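PDB 4D2K: Drep2 from Drosophila melanogaster, which probably takes part in apoptotic DNA fragmentation through its CIDE domain, the piece described here, a module that self-associates into higher-order assemblies. Local coordinates for residues G28-E31 with E32-V35; G63-F66 with R67-N71. All blocks are in the same frame, centred on the assembly; numbering follows the deposited sequence.

Contact 1 of 2, residues G28-E31 with E32-V35; sequences GTFE and ELLV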
loop_
_atom_site.group_PDB
_atom_site.type_symbol
_atom_site.label_atom_id
_atom_site.label_comp_id
_atom_site.label_asym_id
_atom_site.label_seq_id
_atom_site.Cartn_x
_atom_site.Cartn_y
_atom_site.Cartn_z
ATOM N N GLY A 28 -9.965 3.867 -5.550
ATOM C CA GLY A 28 -11.249 3.876 -4.868
ATOM C C GLY A 28 -11.480 2.736 -3.900
ATOM O O GLY A 28 -12.309 2.855 -3.001
ATOM N N THR A 29 -10.774 1.622 -4.092
ATOM C CA THR A 29 -10.996 0.401 -3.307
ATOM C C THR A 29 -9.689 -0.278 -2.881
ATOM O O THR A 29 -8.630 -0.078 -3.497
ATOM C CB THR A 29 -11.811 -0.676 -4.098
ATOM O OG1 THR A 29 -11.019 -1.110 -5.205
ATOM C CG2 THR A 29 -13.153 -0.139 -4.638
ATOM N N PHE A 30 -9.781 -1.119 -1.855
ATOM C CA PHE A 30 -8.621 -1.871 -1.392
ATOM C C PHE A 30 -8.044 -2.774 -2.486
ATOM O O PHE A 30 -6.822 -2.860 -2.659
ATOM C CB PHE A 30 -8.981 -2.690 -0.155
ATOM C CG PHE A 30 -7.877 -3.602 0.291
ATOM C CD1 PHE A 30 -6.727 -3.097 0.874
ATOM C CD2 PHE A 30 -7.995 -4.974 0.113
ATOM C CE1 PHE A 30 -5.713 -3.941 1.259
ATOM C CE2 PHE A 30 -6.987 -5.827 0.495
ATOM C CZ PHE A 30 -5.841 -5.312 1.066
ATOM N N GLU A 31 -8.914 -3.342 -3.308
ATOM C CA GLU A 31 -8.462 -4.279 -4.321
ATOM C C GLU A 31 -7.675 -3.508 -5.387
ATOM O O GLU A 31 -6.597 -3.929 -5.856
ATOM C CB GLU A 31 -9.674 -4.993 -4.943
ATOM C CG GLU A 31 -10.470 -5.960 -4.009
ATOM C CD GLU A 31 -11.272 -5.284 -2.871
ATOM O OE1 GLU A 31 -11.882 -4.201 -3.072
ATOM O OE2 GLU A 31 -11.297 -5.861 -1.760
ATOM N N GLU A 32 -8.177 -2.316 -5.690
ATOM C CA GLU A 32 -7.522 -1.405 -6.608
ATOM C C GLU A 32 -6.226 -0.878 -5.973
ATOM O O GLU A 32 -5.235 -0.639 -6.673
ATOM C CB GLU A 32 -8.499 -0.283 -6.989
ATOM C CG GLU A 32 -8.085 0.631 -8.125
ATOM C CD GLU A 32 -9.101 1.749 -8.340
ATOM O OE1 GLU A 32 -10.315 1.480 -8.176
ATOM O OE2 GLU A 32 -8.693 2.895 -8.633
ATOM N N LEU A 33 -6.224 -0.709 -4.652
ATOM C CA LEU A 33 -4.978 -0.361 -3.974
ATOM C C LEU A 33 -3.909 -1.405 -4.269
ATOM O O LEU A 33 -2.793 -1.041 -4.632
ATOM C CB LEU A 33 -5.179 -0.208 -2.461
ATOM C CG LEU A 33 -3.869 -0.112 -1.669
ATOM C CD1 LEU A 33 -3.025 1.057 -2.132
ATOM C CD2 LEU A 33 -4.188 0.071 -0.203
ATOM N N LEU A 34 -4.261 -2.691 -4.171
ATOM C CA LEU A 34 -3.309 -3.765 -4.487
ATOM C C LEU A 34 -2.853 -3.759 -5.952
ATOM O O LEU A 34 -1.658 -3.852 -6.241
ATOM C CB LEU A 34 -3.911 -5.136 -4.154
ATOM C CG LEU A 34 -4.208 -5.465 -2.689
ATOM C CD1 LEU A 34 -4.865 -6.831 -2.546
ATOM C CD2 LEU A 34 -2.924 -5.436 -1.901
ATOM N N VAL A 35 -3.801 -3.677 -6.879
ATOM C CA VAL A 35 -3.444 -3.646 -8.292
ATOM C C VAL A 35 -2.476 -2.494 -8.636
ATOM O O VAL A 35 -1.434 -2.738 -9.252
ATOM C CB VAL A 35 -4.693 -3.552 -9.182
ATOM C CG1 VAL A 35 -4.288 -3.226 -10.608
ATOM C CG2 VAL A 35 -5.501 -4.866 -9.111
#
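An N-terminal helix cap joins T29 to E32 where the chain leaves strand 22-27 and enters helix 30-40, the helix packed against the sheet of the CIDE domain. T29 OG1 accepts a bond from E32 N at 3.1 Å, with an N-H...O angle of 156°. Its chi1 of 66° sets OG1 between the backbone N and the carbonyl carbon, turned to the first turn of the helix, whose amides lack carbonyl partners from a preceding turn. The same residue gives its carbonyl to the amide of L33 (T29 O to L33 N 2.7 Å). E32 crosses the threonine side chain at about a right angle, with its CB 3.2 Å from T29 OG1. Its extended chain runs back past the start of the helix, where OE2 meets G28 N at 3.5 Å, a weak bond; the stronger partner of this carboxylate is K9, which forms a salt bridge with OE2. On another side of the helix F30 reaches forward along the turn: CG is anti to the backbone N (chi1 174°), and the ring receives L34 CG over one face, offset toward the rim. L34 CD1 lies 3.8 Å from F30 CE2, while L33 CD2 approaches the ring obliquely, 4.2 Å from F30 CD1. L34 also touches V49 and V51 of strand 49-53, so this apolar group continues onto the sheet. A threonine N-cap followed by i to i+4 backbone bonds is the classic opening of an alpha-helix, here the longer helix of a ubiquitin-like fold.

Contact 2 of 2, residues G63-F66 with R67-N71; sequences GEYF and RTLAN
With chi1 of 77°, T68 holds OG1 between its backbone N and carbonyl carbon, directed back to the carbonyl of Y65, while R67 bends at chi3 (-75°) and folds its guanidinium back over the first turn of helix 63-67. T68 OG1 donates to Y65 O at 2.7 Å, in the carbonyl plane and on a lone pair. The T68 amide reaches the same oxygen from above that plane, with N 2.9 Å from Y65 O, so one residue grips this carbonyl twice. The hydroxyl oxygen also stands over the centre of the Y65 ring, 4.1 Å above its plane. Beyond it, L69 N donates to F66 O at 2.9 Å, and the leucine turns its methyls to both aromatic residues: CD2 lies 4.2 Å from Y65 CE2, and CD1 approaches the F66 ring obliquely. At the other end of the turn the R67 guanidinium lies flat over the peptide after G63, with G63 O 3.2 Å above its centre, although that oxygen's hydrogen bond comes from R67 N. E64 runs alongside the arginine, pointing the same way. Their salt bridge is long, E64 OE2 to R67 NH2 3.8 Å, with the two planes 77° apart, and a water that donates to OE2 and accepts from NH2 spans the pair. D62 OD1 accepts the Y65 amide before this turn, and R10 of strand 10-16 donates to R67 O after it. The F66 side chain touches R10 and L12 of that strand as well as F30 and L33 of helix 30-40; the chain then runs on to strand 74-79.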
loop_
_atom_site.group_PDB
_atom_site.type_symbol
_atom_site.label_atom_id
_atom_site.label_comp_id
_atom_site.label_asym_id
_atom_site.label_seq_id
_atom_site.Cartn_x
_atom_site.Cartn_y
_atom_site.Cartn_z
ATOM N N GLY A 63 -11.511 -3.700 2.606
ATOM C CA GLY A 63 -12.145 -2.426 2.333
ATOM C C GLY A 63 -12.542 -1.607 3.541
ATOM O O GLY A 63 -12.545 -0.379 3.470
ATOM N N GLU A 64 -12.910 -2.251 4.638
ATOM C CA GLU A 64 -13.417 -1.475 5.773
ATOM C C GLU A 64 -12.305 -0.586 6.388
ATOM O O GLU A 64 -12.416 0.671 6.504
ATOM C CB GLU A 64 -14.004 -2.419 6.839
ATOM C CG GLU A 64 -15.244 -3.227 6.382
ATOM C CD GLU A 64 -14.884 -4.478 5.567
ATOM O OE1 GLU A 64 -13.914 -5.185 5.936
ATOM O OE2 GLU A 64 -15.550 -4.731 4.537
ATOM N N TYR A 65 -11.175 -1.219 6.676
ATOM C CA TYR A 65 -10.088 -0.471 7.271
ATOM C C TYR A 65 -9.531 0.486 6.230
ATOM O O TYR A 65 -9.170 1.603 6.550
ATOM C CB TYR A 65 -8.983 -1.386 7.786
ATOM C CG TYR A 65 -8.084 -0.665 8.762
ATOM C CD1 TYR A 65 -8.432 -0.569 10.115
ATOM C CD2 TYR A 65 -6.944 0.003 8.328
ATOM C CE1 TYR A 65 -7.638 0.129 11.026
ATOM C CE2 TYR A 65 -6.126 0.696 9.238
ATOM C CZ TYR A 65 -6.486 0.748 10.580
ATOM O OH TYR A 65 -5.709 1.444 11.459
ATOM N N PHE A 66 -9.480 0.023 4.984
ATOM C CA PHE A 66 -8.992 0.825 3.880
ATOM C C PHE A 66 -9.781 2.125 3.786
ATOM O O PHE A 66 -9.201 3.205 3.648
ATOM C CB PHE A 66 -9.081 0.050 2.555
ATOM C CG PHE A 66 -8.969 0.936 1.350
ATOM C CD1 PHE A 66 -7.732 1.225 0.804
ATOM C CD2 PHE A 66 -10.105 1.516 0.785
ATOM C CE1 PHE A 66 -7.617 2.076 -0.291
ATOM C CE2 PHE A 66 -10.003 2.373 -0.298
ATOM C CZ PHE A 66 -8.752 2.655 -0.842
ATOM N N ARG A 67 -11.101 2.027 3.910
ATOM C CA ARG A 67 -11.940 3.208 3.757
ATOM C C ARG A 67 -11.729 4.145 4.887
ATOM O O ARG A 67 -12.007 5.345 4.730
ATOM C CB ARG A 67 -13.432 2.860 3.667
ATOM C CG ARG A 67 -13.835 2.267 2.332
ATOM C CD ARG A 67 -15.349 2.135 2.192
ATOM N NE ARG A 67 -15.870 1.014 2.972
ATOM C CZ ARG A 67 -15.746 -0.260 2.605
ATOM N NH1 ARG A 67 -15.113 -0.563 1.481
ATOM N NH2 ARG A 67 -16.247 -1.234 3.356
ATOM N N THR A 68 -11.167 3.658 6.003
ATOM C CA THR A 68 -10.889 4.664 7.056
ATOM C C THR A 68 -9.624 5.503 6.819
ATOM O O THR A 68 -9.351 6.420 7.584
ATOM C CB THR A 68 -10.717 4.044 8.436
ATOM O OG1 THR A 68 -9.416 3.436 8.555
ATOM C CG2 THR A 68 -11.864 3.083 8.726
ATOM N N LEU A 69 -8.805 5.149 5.826
ATOM C CA LEU A 69 -7.529 5.853 5.589
ATOM C C LEU A 69 -7.680 7.291 5.065
ATOM O O LEU A 69 -8.394 7.515 4.094
ATOM C CB LEU A 69 -6.670 5.070 4.579
ATOM C CG LEU A 69 -6.266 3.666 5.001
ATOM C CD1 LEU A 69 -5.384 2.998 3.938
ATOM C CD2 LEU A 69 -5.578 3.705 6.374
ATOM N N ALA A 70 -6.952 8.240 5.655
ATOM C CA ALA A 70 -6.934 9.619 5.170
ATOM C C ALA A 70 -6.174 9.718 3.849
ATOM O O ALA A 70 -5.254 8.915 3.593
ATOM C CB ALA A 70 -6.288 10.546 6.204
ATOM N N ASN A 71 -6.538 10.713 3.035
ATOM C CA ASN A 71 -5.817 11.024 1.799
ATOM C C ASN A 71 -4.327 11.099 2.046
ATOM O O ASN A 71 -3.903 11.706 3.029
ATOM C CB ASN A 71 -6.242 12.371 1.221
ATOM C CG ASN A 71 -7.597 12.335 0.570
ATOM O OD1 ASN A 71 -8.280 11.313 0.563
ATOM N ND2 ASN A 71 -7.982 13.457 -0.024
HETATM O O HOH W 1 -15.794 -3.847 1.487
#

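In the fold
Contacts 1 and 2 lie in series along the chain, one at the start of helix 30-40 and the other spanning the short helix 63-67 and the loop after it, with centres about 11 Å apart. F66 joins them: its ring wedges against the capped end of the longer helix, with CE2 3.6 Å from G28 O and CZ 3.7 Å from T29 C. The same ring continues onto the first turn, where CD2 is 3.7 Å from F30 N and CD1 3.9 Å from L33 CD2. The touches at this junction are packing, in contrast to the capping bond of contact 1 and the bonds to the Y65 carbonyl in contact 2. Together they bring both helices of the ubiquitin-like CIDE domain into one apolar cluster.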